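Local coordinates for lipoprotein (Mycoplasma mycoides subsp. capri, PDB 7ADK) that probably acts as a membrane-anchored peptidase of the chymotrypsin-like PA clan, at residues B[556-561]-B[566-571]; B[570-575]-B[579-584]; B[701-706]-B[779-784]; B[747-752]-B[772-777]. All coordinates share one frame; numbering follows the deposited sequence.

Contact 1: B[556-561]-B[566-571]; sequences YSYSVW and DITNQY
Thr568 docks on the backbone edge of Val560 just after a tight antiparallel hairpin, in an Asx turn built by Asp566. Its CB stands 3.9 Å from Val560 N, and with OG1 anti to the carbonyl carbon (chi1 -55°) the hydroxyl is carried toward the strand. There OG1 accepts from Val560 N at 2.8 Å, fairly straight at 160°, while also lying against Ser559 CA. The same hydroxyl donates to Asp566 OD1, meeting it on the syn side of the carboxylate. CG2, the other branch, ends near CE2 of the Tyr558 ring, 4.0 Å away. Asp566 OD1 is thus gripped twice, since Thr568 N also donates to it, nearly along the C-O axis, and this closes the turn and fixes the rotation of the carboxylate. Backbone pairing ends with Ile567 N donating to Val560 O at 2.8 Å; beyond it, the threonine hydroxyl appears to stand in for a strand carbonyl as acceptor for Val560 N. At the hairpin end Asp566 CB rests over the six-membered ring of Trp561, whose NE1 donates in its ring plane to Ser559 OG. In a CH-pi contact, Val560 CG1 lies 3.9 Å from the centroid of the Tyr571 ring, over its face and 11° off the normal.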
loop_
_atom_site.group_PDB
_atom_site.type_symbol
_atom_site.label_atom_id
_atom_site.label_comp_id
_atom_site.label_asym_id
_atom_site.label_seq_id
_atom_site.Cartn_x
_atom_site.Cartn_y
_atom_site.Cartn_z
ATOM N N TYR B 556 34.733 8.312 -6.237
ATOM C CA TYR B 556 33.432 7.769 -5.849
ATOM C C TYR B 556 32.883 6.810 -6.905
ATOM O O TYR B 556 33.104 7.001 -8.097
ATOM C CB TYR B 556 32.423 8.911 -5.619
ATOM C CG TYR B 556 32.852 9.989 -4.645
ATOM C CD1 TYR B 556 33.637 11.061 -5.097
ATOM C CD2 TYR B 556 32.531 9.891 -3.280
ATOM C CE1 TYR B 556 34.148 11.994 -4.186
ATOM C CE2 TYR B 556 33.043 10.827 -2.365
ATOM C CZ TYR B 556 33.858 11.883 -2.818
ATOM O OH TYR B 556 34.363 12.807 -1.966
ATOM N N SER B 557 32.099 5.824 -6.478
ATOM C CA SER B 557 31.283 4.962 -7.339
ATOM C C SER B 557 29.800 5.288 -7.171
ATOM O O SER B 557 29.273 5.204 -6.059
ATOM C CB SER B 557 31.545 3.479 -7.058
ATOM O OG SER B 557 31.701 3.194 -5.684
ATOM N N TYR B 558 29.140 5.618 -8.282
ATOM C CA TYR B 558 27.691 5.787 -8.348
ATOM C C TYR B 558 27.001 4.505 -8.818
ATOM O O TYR B 558 27.544 3.736 -9.610
ATOM C CB TYR B 558 27.290 7.001 -9.200
ATOM C CG TYR B 558 27.392 6.836 -10.701
ATOM C CD1 TYR B 558 28.562 7.223 -11.377
ATOM C CD2 TYR B 558 26.311 6.312 -11.430
ATOM C CE1 TYR B 558 28.661 7.067 -12.770
ATOM C CE2 TYR B 558 26.409 6.140 -12.821
ATOM C CZ TYR B 558 27.588 6.514 -13.494
ATOM O OH TYR B 558 27.704 6.361 -14.834
ATOM N N SER B 559 25.779 4.290 -8.347
ATOM C CA SER B 559 24.866 3.267 -8.829
ATOM C C SER B 559 23.464 3.831 -9.004
ATOM O O SER B 559 23.017 4.641 -8.200
ATOM C CB SER B 559 24.889 2.044 -7.903
ATOM O OG SER B 559 24.625 2.400 -6.559
ATOM N N VAL B 560 22.796 3.471 -10.095
ATOM C CA VAL B 560 21.454 3.921 -10.464
ATOM C C VAL B 560 20.500 2.757 -10.308
ATOM O O VAL B 560 20.740 1.680 -10.838
ATOM C CB VAL B 560 21.373 4.480 -11.892
ATOM C CG1 VAL B 560 20.038 5.162 -12.137
ATOM C CG2 VAL B 560 22.490 5.478 -12.171
ATOM N N TRP B 561 19.399 2.954 -9.595
ATOM C CA TRP B 561 18.416 1.931 -9.250
ATOM C C TRP B 561 17.016 2.350 -9.699
ATOM O O TRP B 561 16.721 3.540 -9.808
ATOM C CB TRP B 561 18.453 1.635 -7.752
ATOM C CG TRP B 561 19.753 1.214 -7.145
ATOM C CD1 TRP B 561 20.808 2.022 -6.917
ATOM C CD2 TRP B 561 20.169 -0.111 -6.688
ATOM N NE1 TRP B 561 21.867 1.284 -6.439
ATOM C CE2 TRP B 561 21.527 -0.035 -6.268
ATOM C CE3 TRP B 561 19.541 -1.370 -6.578
ATOM C CZ2 TRP B 561 22.230 -1.147 -5.789
ATOM C CZ3 TRP B 561 20.233 -2.486 -6.081
ATOM C CH2 TRP B 561 21.573 -2.379 -5.692
ATOM N N ASP B 566 19.077 -2.872 -9.996
ATOM C CA ASP B 566 20.237 -2.071 -10.390
ATOM C C ASP B 566 20.225 -1.876 -11.913
ATOM O O ASP B 566 20.248 -2.844 -12.671
ATOM C CB ASP B 566 21.518 -2.751 -9.889
ATOM C CG ASP B 566 22.819 -2.013 -10.211
ATOM O OD1 ASP B 566 22.824 -0.955 -10.883
ATOM O OD2 ASP B 566 23.880 -2.520 -9.798
ATOM N N ILE B 567 20.177 -0.625 -12.363
ATOM C CA ILE B 567 20.076 -0.202 -13.762
ATOM C C ILE B 567 21.300 0.598 -14.238
ATOM O O ILE B 567 21.267 1.199 -15.305
ATOM C CB ILE B 567 18.717 0.491 -14.038
ATOM C CG1 ILE B 567 18.604 1.933 -13.512
ATOM C CG2 ILE B 567 17.550 -0.365 -13.537
ATOM C CD1 ILE B 567 17.453 2.713 -14.132
ATOM N N THR B 568 22.395 0.602 -13.480
ATOM C CA THR B 568 23.554 1.479 -13.683
ATOM C C THR B 568 24.179 1.392 -15.073
ATOM O O THR B 568 24.450 2.412 -15.699
ATOM C CB THR B 568 24.632 1.178 -12.637
ATOM O OG1 THR B 568 24.086 1.270 -11.357
ATOM C CG2 THR B 568 25.790 2.158 -12.665
ATOM N N ASN B 569 24.401 0.180 -15.584
ATOM C CA ASN B 569 25.078 -0.049 -16.863
ATOM C C ASN B 569 24.158 0.114 -18.084
ATOM O O ASN B 569 24.643 0.126 -19.214
ATOM C CB ASN B 569 25.769 -1.419 -16.817
ATOM C CG ASN B 569 26.838 -1.489 -15.742
ATOM O OD1 ASN B 569 26.731 -2.246 -14.794
ATOM N ND2 ASN B 569 27.866 -0.677 -15.823
ATOM N N GLN B 570 22.848 0.255 -17.875
ATOM C CA GLN B 570 21.847 0.535 -18.910
ATOM C C GLN B 570 21.328 1.982 -18.886
ATOM O O GLN B 570 20.706 2.413 -19.853
ATOM C CB GLN B 570 20.721 -0.503 -18.819
ATOM C CG GLN B 570 19.912 -0.449 -17.526
ATOM C CD GLN B 570 18.716 -1.384 -17.550
ATOM O OE1 GLN B 570 18.830 -2.578 -17.389
ATOM N NE2 GLN B 570 17.544 -0.900 -17.748
ATOM N N TYR B 571 21.596 2.744 -17.827
ATOM C CA TYR B 571 21.265 4.161 -17.722
ATOM C C TYR B 571 22.221 5.055 -18.527
ATOM O O TYR B 571 23.191 4.582 -19.115
ATOM C CB TYR B 571 21.258 4.573 -16.243
ATOM C CG TYR B 571 20.295 5.699 -15.945
ATOM C CD1 TYR B 571 18.920 5.421 -15.987
ATOM C CD2 TYR B 571 20.737 6.995 -15.617
ATOM C CE1 TYR B 571 17.978 6.410 -15.675
ATOM C CE2 TYR B 571 19.792 7.991 -15.310
ATOM C CZ TYR B 571 18.411 7.695 -15.319
ATOM O OH TYR B 571 17.491 8.636 -15.000
#

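Contact 2: B[570-575]-B[579-584]; sequences QYETEQ and ISKITN
Lys581 folds its aliphatic chain against the phenol end of Tyr571. Its CB approaches Tyr571 CE2 at 3.8 Å, and bends at chi2 and chi3, both -69°, bring CE back to 3.4 Å from Tyr571 OH. Lys581 NZ makes a salt bridge with Glu470. At the helix start, Gln575 and Ile579 lie side by side and point the same way. The glutamine is extended, and its CG meets Ile579 CD1 at 3.8 Å beside the first-turn bond from Ile579 N to Gln575 O (2.9 Å). Ahead of this turn Glu574 acts as N-cap, its OE2 accepting from Asn576 N. Glu572 turns its carboxylate back on its own chain, OE2 accepting a hydrogen bond from Thr573 N at 2.9 Å. The last turn closes with Ile579 O gripped by Thr583 N and, from the opposite face of the carbonyl plane, by Thr583 OG1. Helix 575-582 packs against the antiparallel sheet: Ile582 rests on Phe489 of strand 486-493, and Arg466 of strand 461-467 binds the carbonyl oxygens of Lys581 and Ile582. Tyr571, in the loop leading to the helix, touches Thr487 of strand 486-493 and the same Arg466.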
loop_
_atom_site.group_PDB
_atom_site.type_symbol
_atom_site.label_atom_id
_atom_site.label_comp_id
_atom_site.label_asym_id
_atom_site.label_seq_id
_atom_site.Cartn_x
_atom_site.Cartn_y
_atom_site.Cartn_z
ATOM N N GLN B 570 22.848 0.255 -17.875
ATOM C CA GLN B 570 21.847 0.535 -18.910
ATOM C C GLN B 570 21.328 1.982 -18.886
ATOM O O GLN B 570 20.706 2.413 -19.853
ATOM C CB GLN B 570 20.721 -0.503 -18.819
ATOM C CG GLN B 570 19.912 -0.449 -17.526
ATOM C CD GLN B 570 18.716 -1.384 -17.550
ATOM O OE1 GLN B 570 18.830 -2.578 -17.389
ATOM N NE2 GLN B 570 17.544 -0.900 -17.748
ATOM N N TYR B 571 21.596 2.744 -17.827
ATOM C CA TYR B 571 21.265 4.161 -17.722
ATOM C C TYR B 571 22.221 5.055 -18.527
ATOM O O TYR B 571 23.191 4.582 -19.115
ATOM C CB TYR B 571 21.258 4.573 -16.243
ATOM C CG TYR B 571 20.295 5.699 -15.945
ATOM C CD1 TYR B 571 18.920 5.421 -15.987
ATOM C CD2 TYR B 571 20.737 6.995 -15.617
ATOM C CE1 TYR B 571 17.978 6.410 -15.675
ATOM C CE2 TYR B 571 19.792 7.991 -15.310
ATOM C CZ TYR B 571 18.411 7.695 -15.319
ATOM O OH TYR B 571 17.491 8.636 -15.000
ATOM N N GLU B 572 21.965 6.362 -18.527
ATOM C CA GLU B 572 22.868 7.387 -19.061
ATOM C C GLU B 572 24.260 7.347 -18.403
ATOM O O GLU B 572 24.404 6.945 -17.251
ATOM C CB GLU B 572 22.198 8.758 -18.935
ATOM C CG GLU B 572 22.917 9.939 -19.580
ATOM C CD GLU B 572 23.180 9.757 -21.063
ATOM O OE1 GLU B 572 22.345 10.152 -21.878
ATOM O OE2 GLU B 572 24.218 9.208 -21.423
ATOM N N THR B 573 25.300 7.689 -19.161
ATOM C CA THR B 573 26.705 7.615 -18.745
ATOM C C THR B 573 27.503 8.916 -18.867
ATOM O O THR B 573 28.339 9.194 -18.008
ATOM C CB THR B 573 27.374 6.437 -19.459
ATOM O OG1 THR B 573 28.656 6.215 -18.962
ATOM C CG2 THR B 573 27.496 6.588 -20.959
ATOM N N GLU B 574 27.281 9.737 -19.898
ATOM C CA GLU B 574 28.083 10.949 -20.113
ATOM C C GLU B 574 27.686 12.059 -19.131
ATOM O O GLU B 574 26.508 12.355 -18.975
ATOM C CB GLU B 574 28.009 11.384 -21.579
ATOM C CG GLU B 574 28.896 12.594 -21.922
ATOM C CD GLU B 574 28.217 13.960 -21.735
ATOM O OE1 GLU B 574 27.162 14.190 -22.367
ATOM O OE2 GLU B 574 28.760 14.806 -20.993
ATOM N N GLN B 575 28.656 12.669 -18.452
ATOM C CA GLN B 575 28.447 13.464 -17.239
ATOM C C GLN B 575 27.407 14.583 -17.346
ATOM O O GLN B 575 26.591 14.723 -16.441
ATOM C CB GLN B 575 29.793 14.034 -16.783
ATOM C CG GLN B 575 29.718 14.808 -15.472
ATOM C CD GLN B 575 31.076 15.210 -14.926
ATOM O OE1 GLN B 575 31.507 14.768 -13.876
ATOM N NE2 GLN B 575 31.813 16.050 -15.599
ATOM N N ILE B 579 24.069 14.294 -15.124
ATOM C CA ILE B 579 23.642 15.339 -14.175
ATOM C C ILE B 579 22.250 15.871 -14.521
ATOM O O ILE B 579 21.443 16.122 -13.629
ATOM C CB ILE B 579 24.698 16.461 -14.061
ATOM C CG1 ILE B 579 25.951 15.892 -13.373
ATOM C CG2 ILE B 579 24.181 17.672 -13.275
ATOM C CD1 ILE B 579 27.176 16.798 -13.397
ATOM N N SER B 580 21.918 15.979 -15.799
ATOM C CA SER B 580 20.579 16.383 -16.215
ATOM C C SER B 580 19.526 15.320 -15.917
ATOM O O SER B 580 18.471 15.678 -15.424
ATOM C CB SER B 580 20.556 16.763 -17.687
ATOM O OG SER B 580 21.448 17.824 -17.931
ATOM N N LYS B 581 19.810 14.027 -16.105
ATOM C CA LYS B 581 18.910 12.927 -15.713
ATOM C C LYS B 581 18.776 12.783 -14.195
ATOM O O LYS B 581 17.684 12.490 -13.725
ATOM C CB LYS B 581 19.363 11.609 -16.362
ATOM C CG LYS B 581 19.166 11.559 -17.879
ATOM C CD LYS B 581 17.711 11.507 -18.366
ATOM C CE LYS B 581 17.000 10.194 -18.036
ATOM N NZ LYS B 581 15.664 10.140 -18.645
ATOM N N ILE B 582 19.800 13.069 -13.395
ATOM C CA ILE B 582 19.722 13.148 -11.927
ATOM C C ILE B 582 18.796 14.284 -11.480
ATOM O O ILE B 582 17.854 14.084 -10.714
ATOM C CB ILE B 582 21.143 13.309 -11.321
ATOM C CG1 ILE B 582 21.922 11.991 -11.433
ATOM C CG2 ILE B 582 21.088 13.711 -9.847
ATOM C CD1 ILE B 582 23.437 12.122 -11.275
ATOM N N THR B 583 19.045 15.503 -11.974
ATOM C CA THR B 583 18.392 16.742 -11.526
ATOM C C THR B 583 17.077 17.052 -12.250
ATOM O O THR B 583 16.637 18.198 -12.208
ATOM C CB THR B 583 19.337 17.955 -11.583
ATOM O OG1 THR B 583 19.714 18.266 -12.903
ATOM C CG2 THR B 583 20.583 17.706 -10.738
ATOM N N ASN B 584 16.467 16.088 -12.952
ATOM C CA ASN B 584 15.264 16.261 -13.783
ATOM C C ASN B 584 15.342 17.497 -14.701
ATOM O O ASN B 584 14.358 18.183 -14.969
ATOM C CB ASN B 584 14.021 16.246 -12.895
ATOM C CG ASN B 584 13.461 14.880 -12.565
ATOM O OD1 ASN B 584 13.349 14.013 -13.399
ATOM N ND2 ASN B 584 12.980 14.678 -11.368
#

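Contact 3: B[701-706]-B[779-784]; sequences IGYRSF and ETARTG
The ring of Tyr703 presents its CD2-CE2 side to two small side chains, Ala781 and Thr783, at the turn of a beta hairpin. Thr783 CG2 comes to the ring edge, near the ring plane, 4.2 Å from Tyr703 CD2. Ala781 CB reaches the neighbouring carbon at a slant, 4.4 Å from Tyr703 CE2. The two methyls are themselves adjacent, Ala781 CB lying 3.7 Å from Thr783 CG2, and together they form a small apolar patch on the hairpin. The turn joins strands 769-778 and 783-792 and carries a G1 beta bulge in which Arg782 and Thr783 both face Asn778; Arg782 takes the positive phi (63°) that such a bulge uses. On the tyrosine, CG is anti to the carbonyl carbon (chi1 -71°), which directs the ring from the loop toward the hairpin. The hydroxyl of Tyr703 is held at the hairpin itself, by Asn778 ND2, and Lys250 makes a cation-pi contact with the ring. Across the two segments there is no hydrogen bond, and the buried surface is small, 91 Å². The contact therefore rests on dispersion between ring and methyls, while hydrogen bonds of Tyr703 OH to Asn778 and of Thr783 OG1 to Pro749 O satisfy the polar ends beside it.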
loop_
_atom_site.group_PDB
_atom_site.type_symbol
_atom_site.label_atom_id
_atom_site.label_comp_id
_atom_site.label_asym_id
_atom_site.label_seq_id
_atom_site.Cartn_x
_atom_site.Cartn_y
_atom_site.Cartn_z
ATOM N N ILE B 701 -6.615 24.984 17.250
ATOM C CA ILE B 701 -6.506 26.050 18.261
ATOM C C ILE B 701 -5.157 26.017 18.987
ATOM O O ILE B 701 -4.570 27.060 19.257
ATOM C CB ILE B 701 -7.679 25.952 19.261
ATOM C CG1 ILE B 701 -9.055 26.149 18.599
ATOM C CG2 ILE B 701 -7.518 26.897 20.459
ATOM C CD1 ILE B 701 -9.359 27.551 18.112
ATOM N N GLY B 702 -4.642 24.831 19.303
ATOM C CA GLY B 702 -3.487 24.654 20.178
ATOM C C GLY B 702 -2.212 25.307 19.675
ATOM O O GLY B 702 -1.542 26.007 20.425
ATOM N N TYR B 703 -1.858 25.084 18.413
ATOM C CA TYR B 703 -0.660 25.665 17.805
ATOM C C TYR B 703 -0.803 27.134 17.368
ATOM O O TYR B 703 0.211 27.805 17.187
ATOM C CB TYR B 703 -0.245 24.796 16.617
ATOM C CG TYR B 703 0.333 23.439 16.956
ATOM C CD1 TYR B 703 1.425 23.357 17.832
ATOM C CD2 TYR B 703 -0.153 22.273 16.348
ATOM C CE1 TYR B 703 2.014 22.119 18.129
ATOM C CE2 TYR B 703 0.437 21.029 16.635
ATOM C CZ TYR B 703 1.514 20.946 17.537
ATOM O OH TYR B 703 2.057 19.744 17.852
ATOM N N ARG B 704 -2.019 27.653 17.167
ATOM C CA ARG B 704 -2.238 29.021 16.679
ATOM C C ARG B 704 -1.830 30.082 17.702
ATOM O O ARG B 704 -2.296 30.077 18.837
ATOM C CB ARG B 704 -3.708 29.187 16.278
ATOM C CG ARG B 704 -3.973 30.430 15.418
ATOM C CD ARG B 704 -5.455 30.800 15.402
ATOM N NE ARG B 704 -6.316 29.655 15.077
ATOM C CZ ARG B 704 -7.612 29.682 14.854
ATOM N NH1 ARG B 704 -8.294 30.775 14.768
ATOM N NH2 ARG B 704 -8.262 28.576 14.678
ATOM N N SER B 705 -1.066 31.077 17.261
ATOM C CA SER B 705 -0.766 32.293 18.032
ATOM C C SER B 705 -1.664 33.458 17.624
ATOM O O SER B 705 -2.231 34.120 18.493
ATOM C CB SER B 705 0.710 32.685 17.906
ATOM O OG SER B 705 1.062 33.839 18.638
ATOM N N PHE B 706 -1.780 33.751 16.325
ATOM C CA PHE B 706 -2.510 34.918 15.836
ATOM C C PHE B 706 -3.978 34.563 15.629
ATOM O O PHE B 706 -4.361 33.877 14.689
ATOM C CB PHE B 706 -1.846 35.446 14.570
ATOM C CG PHE B 706 -0.420 35.887 14.804
ATOM C CD1 PHE B 706 -0.146 37.051 15.546
ATOM C CD2 PHE B 706 0.639 35.087 14.346
ATOM C CE1 PHE B 706 1.184 37.399 15.815
ATOM C CE2 PHE B 706 1.967 35.457 14.589
ATOM C CZ PHE B 706 2.240 36.616 15.329
ATOM N N GLU B 779 -0.058 13.668 14.204
ATOM C CA GLU B 779 -1.144 12.893 13.595
ATOM C C GLU B 779 -2.371 12.733 14.496
ATOM O O GLU B 779 -3.402 12.272 14.023
ATOM C CB GLU B 779 -0.613 11.558 13.041
ATOM C CG GLU B 779 -0.115 10.561 14.098
ATOM C CD GLU B 779 0.336 9.222 13.482
ATOM O OE1 GLU B 779 1.508 8.819 13.653
ATOM O OE2 GLU B 779 -0.476 8.500 12.862
ATOM N N THR B 780 -2.315 13.182 15.751
ATOM C CA THR B 780 -3.519 13.345 16.592
ATOM C C THR B 780 -4.169 14.721 16.374
ATOM O O THR B 780 -5.385 14.807 16.263
ATOM C CB THR B 780 -3.202 13.081 18.066
ATOM O OG1 THR B 780 -2.632 11.800 18.204
ATOM C CG2 THR B 780 -4.436 13.076 18.943
ATOM N N ALA B 781 -3.378 15.787 16.212
ATOM C CA ALA B 781 -3.841 17.098 15.739
ATOM C C ALA B 781 -4.320 17.078 14.280
ATOM O O ALA B 781 -5.071 17.954 13.860
ATOM C CB ALA B 781 -2.695 18.105 15.839
ATOM N N ARG B 782 -3.830 16.119 13.489
ATOM C CA ARG B 782 -4.025 16.012 12.045
ATOM C C ARG B 782 -3.412 17.203 11.282
ATOM O O ARG B 782 -3.878 17.577 10.215
ATOM C CB ARG B 782 -5.496 15.677 11.723
ATOM C CG ARG B 782 -6.115 14.639 12.678
ATOM C CD ARG B 782 -7.461 14.102 12.189
ATOM N NE ARG B 782 -8.153 13.362 13.260
ATOM C CZ ARG B 782 -9.167 13.776 13.987
ATOM N NH1 ARG B 782 -9.706 14.951 13.838
ATOM N NH2 ARG B 782 -9.677 13.014 14.902
ATOM N N THR B 783 -2.355 17.800 11.828
ATOM C CA THR B 783 -1.635 18.942 11.267
ATOM C C THR B 783 -0.176 18.893 11.722
ATOM O O THR B 783 0.254 17.981 12.421
ATOM C CB THR B 783 -2.366 20.250 11.621
ATOM O OG1 THR B 783 -1.853 21.374 10.962
ATOM C CG2 THR B 783 -2.316 20.611 13.093
ATOM N N GLY B 784 0.626 19.857 11.322
ATOM C CA GLY B 784 2.002 19.991 11.762
ATOM C C GLY B 784 2.563 21.349 11.389
ATOM O O GLY B 784 1.822 22.201 10.926
#

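Contact 4: B[747-752]-B[772-777]; sequences ILPRFY and AVYHAS
Tyr774 OH has two oxygens at 2.7 Å: Ser777 OG, in a hydrogen bond whose donor may be either hydroxyl, and the backbone oxygen Tyr752 O, in a weak bond. The phenol oxygen thus lies between its own strand and residues 747-752, while Ser777 OG has a further weak bond to Pro754 O. Farther back along the side chain the two tyrosine rings form an edge-to-face pair, with centroids 4.6 Å apart and planes at 66°. Tyr752 is the one that supplies the edge. Its CD2 hangs over the centre of the Tyr774 ring, 3.5 Å from Tyr774 CE1, and its CE2 lies 3.6 Å from Tyr774 CG. CG of Tyr774 stands anti to the backbone N (chi1 -172°), which sends the ring off the strand toward residues 747-752. Here strand 769-778 runs between strands 761-765 and 783-792 of a mixed sheet, consistent with the second beta-barrel of a PA-clan peptidase, and the segment 747-752 packs against it. Pro749 adds its CG obliquely against the Tyr774 ring, 3.8 Å from CD1. Tyr752 is fixed at its far end, where its hydroxyl bonds to Val635 O and its ring meets that of Tyr633. Where strand 737-747 ends the packing becomes purely aliphatic: Ile747 CG1 touches Ala772 CB at 4.0 Å, beside Ala786 of strand 783-792, which bonds to Ile747 through the backbone and packs on Ala772.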
loop_
_atom_site.group_PDB
_atom_site.type_symbol
_atom_site.label_atom_id
_atom_site.label_comp_id
_atom_site.label_asym_id
_atom_site.label_seq_id
_atom_site.Cartn_x
_atom_site.Cartn_y
_atom_site.Cartn_z
ATOM N N ILE B 747 3.659 28.217 10.129
ATOM C CA ILE B 747 2.429 27.910 9.402
ATOM C C ILE B 747 1.906 26.531 9.808
ATOM O O ILE B 747 2.703 25.624 10.030
ATOM C CB ILE B 747 2.734 27.966 7.894
ATOM C CG1 ILE B 747 3.302 29.320 7.423
ATOM C CG2 ILE B 747 1.532 27.572 7.049
ATOM C CD1 ILE B 747 2.420 30.530 7.662
ATOM N N LEU B 748 0.586 26.369 9.895
ATOM C CA LEU B 748 -0.091 25.090 10.124
ATOM C C LEU B 748 -0.858 24.642 8.855
ATOM O O LEU B 748 -2.000 25.055 8.652
ATOM C CB LEU B 748 -1.022 25.147 11.353
ATOM C CG LEU B 748 -0.400 25.308 12.751
ATOM C CD1 LEU B 748 0.638 24.232 13.023
ATOM C CD2 LEU B 748 0.216 26.668 13.049
ATOM N N PRO B 749 -0.254 23.812 7.994
ATOM C CA PRO B 749 -0.922 23.154 6.876
ATOM C C PRO B 749 -2.125 22.284 7.262
ATOM O O PRO B 749 -2.070 21.527 8.234
ATOM C CB PRO B 749 0.181 22.304 6.244
ATOM C CG PRO B 749 1.246 22.145 7.310
ATOM C CD PRO B 749 1.169 23.506 7.956
ATOM N N ARG B 750 -3.206 22.362 6.472
ATOM C CA ARG B 750 -4.519 21.742 6.757
ATOM C C ARG B 750 -4.529 20.213 6.874
ATOM O O ARG B 750 -4.936 19.702 7.913
ATOM C CB ARG B 750 -5.542 22.220 5.716
ATOM C CG ARG B 750 -6.956 21.676 5.916
ATOM C CD ARG B 750 -7.870 22.147 4.791
ATOM N NE ARG B 750 -9.240 21.678 4.985
ATOM C CZ ARG B 750 -10.201 21.615 4.091
ATOM N NH1 ARG B 750 -10.073 22.058 2.880
ATOM N NH2 ARG B 750 -11.332 21.086 4.408
ATOM N N PHE B 751 -4.158 19.501 5.810
ATOM C CA PHE B 751 -4.289 18.044 5.696
ATOM C C PHE B 751 -2.908 17.383 5.672
ATOM O O PHE B 751 -2.543 16.762 4.681
ATOM C CB PHE B 751 -5.112 17.684 4.436
ATOM C CG PHE B 751 -6.614 17.942 4.420
ATOM C CD1 PHE B 751 -7.407 17.776 5.573
ATOM C CD2 PHE B 751 -7.240 18.209 3.189
ATOM C CE1 PHE B 751 -8.805 17.875 5.491
ATOM C CE2 PHE B 751 -8.635 18.319 3.111
ATOM C CZ PHE B 751 -9.421 18.133 4.259
ATOM N N TYR B 752 -2.085 17.518 6.716
ATOM C CA TYR B 752 -0.673 17.122 6.608
ATOM C C TYR B 752 -0.008 16.702 7.918
ATOM O O TYR B 752 0.754 17.447 8.535
ATOM C CB TYR B 752 0.093 18.247 5.920
ATOM C CG TYR B 752 1.358 17.844 5.179
ATOM C CD1 TYR B 752 1.315 16.912 4.129
ATOM C CD2 TYR B 752 2.581 18.431 5.518
ATOM C CE1 TYR B 752 2.494 16.537 3.457
ATOM C CE2 TYR B 752 3.760 18.061 4.858
ATOM C CZ TYR B 752 3.722 17.106 3.833
ATOM O OH TYR B 752 4.885 16.732 3.257
ATOM N N ALA B 772 6.936 28.069 2.955
ATOM C CA ALA B 772 7.358 27.542 4.248
ATOM C C ALA B 772 8.032 26.168 4.141
ATOM O O ALA B 772 7.945 25.512 3.114
ATOM C CB ALA B 772 6.173 27.560 5.215
ATOM N N VAL B 773 8.709 25.710 5.187
ATOM C CA VAL B 773 9.399 24.414 5.252
ATOM C C VAL B 773 8.826 23.554 6.364
ATOM O O VAL B 773 9.010 23.872 7.528
ATOM C CB VAL B 773 10.907 24.584 5.500
ATOM C CG1 VAL B 773 11.608 23.286 5.139
ATOM C CG2 VAL B 773 11.504 25.733 4.714
ATOM N N TYR B 774 8.149 22.458 6.056
ATOM C CA TYR B 774 7.566 21.575 7.064
ATOM C C TYR B 774 8.619 20.766 7.813
ATOM O O TYR B 774 9.551 20.239 7.204
ATOM C CB TYR B 774 6.571 20.650 6.397
ATOM C CG TYR B 774 5.770 19.812 7.350
ATOM C CD1 TYR B 774 4.583 20.334 7.889
ATOM C CD2 TYR B 774 6.160 18.489 7.620
ATOM C CE1 TYR B 774 3.749 19.504 8.649
ATOM C CE2 TYR B 774 5.332 17.664 8.392
ATOM C CZ TYR B 774 4.117 18.167 8.891
ATOM O OH TYR B 774 3.261 17.337 9.523
ATOM N N HIS B 775 8.455 20.604 9.128
ATOM C CA HIS B 775 9.438 19.871 9.944
ATOM C C HIS B 775 8.893 18.992 11.073
ATOM O O HIS B 775 9.509 17.971 11.361
ATOM C CB HIS B 775 10.502 20.826 10.481
ATOM C CG HIS B 775 10.077 21.668 11.654
ATOM N ND1 HIS B 775 9.418 22.886 11.588
ATOM C CD2 HIS B 775 10.294 21.362 12.962
ATOM C CE1 HIS B 775 9.270 23.286 12.853
ATOM N NE2 HIS B 775 9.784 22.394 13.695
ATOM N N ALA B 776 7.760 19.319 11.682
ATOM C CA ALA B 776 7.173 18.541 12.770
ATOM C C ALA B 776 5.757 18.103 12.428
ATOM O O ALA B 776 4.996 18.888 11.881
ATOM C CB ALA B 776 7.199 19.362 14.044
ATOM N N SER B 777 5.381 16.878 12.792
ATOM C CA SER B 777 4.031 16.331 12.596
ATOM C C SER B 777 3.320 16.040 13.906
ATOM O O SER B 777 3.951 15.691 14.899
ATOM C CB SER B 777 4.058 15.028 11.804
ATOM O OG SER B 777 4.644 15.219 10.547
#

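In the fold
The four contacts form two pairs in two regions of the fold. Contacts 1 and 2 follow one another, sharing Gln570 and Tyr571, with centres 10 Å apart; they lead from the antiparallel sheet through a loop into helix 575-582. Contacts 3 and 4 lie 9 Å apart near the centre of the modelled chain, joined through neighbouring strands 769-778 and 783-792 of the mixed sheet, and contact 4 is nested within the loop closed by contact 3. Between the pairs, centres are 33 to 43 Å apart and nothing touches. Contacts 1 and 2 thus lie at one sheet and contacts 3 and 4 at the other, an arrangement that perhaps reflects the double-barrel plan of PA-clan peptidases.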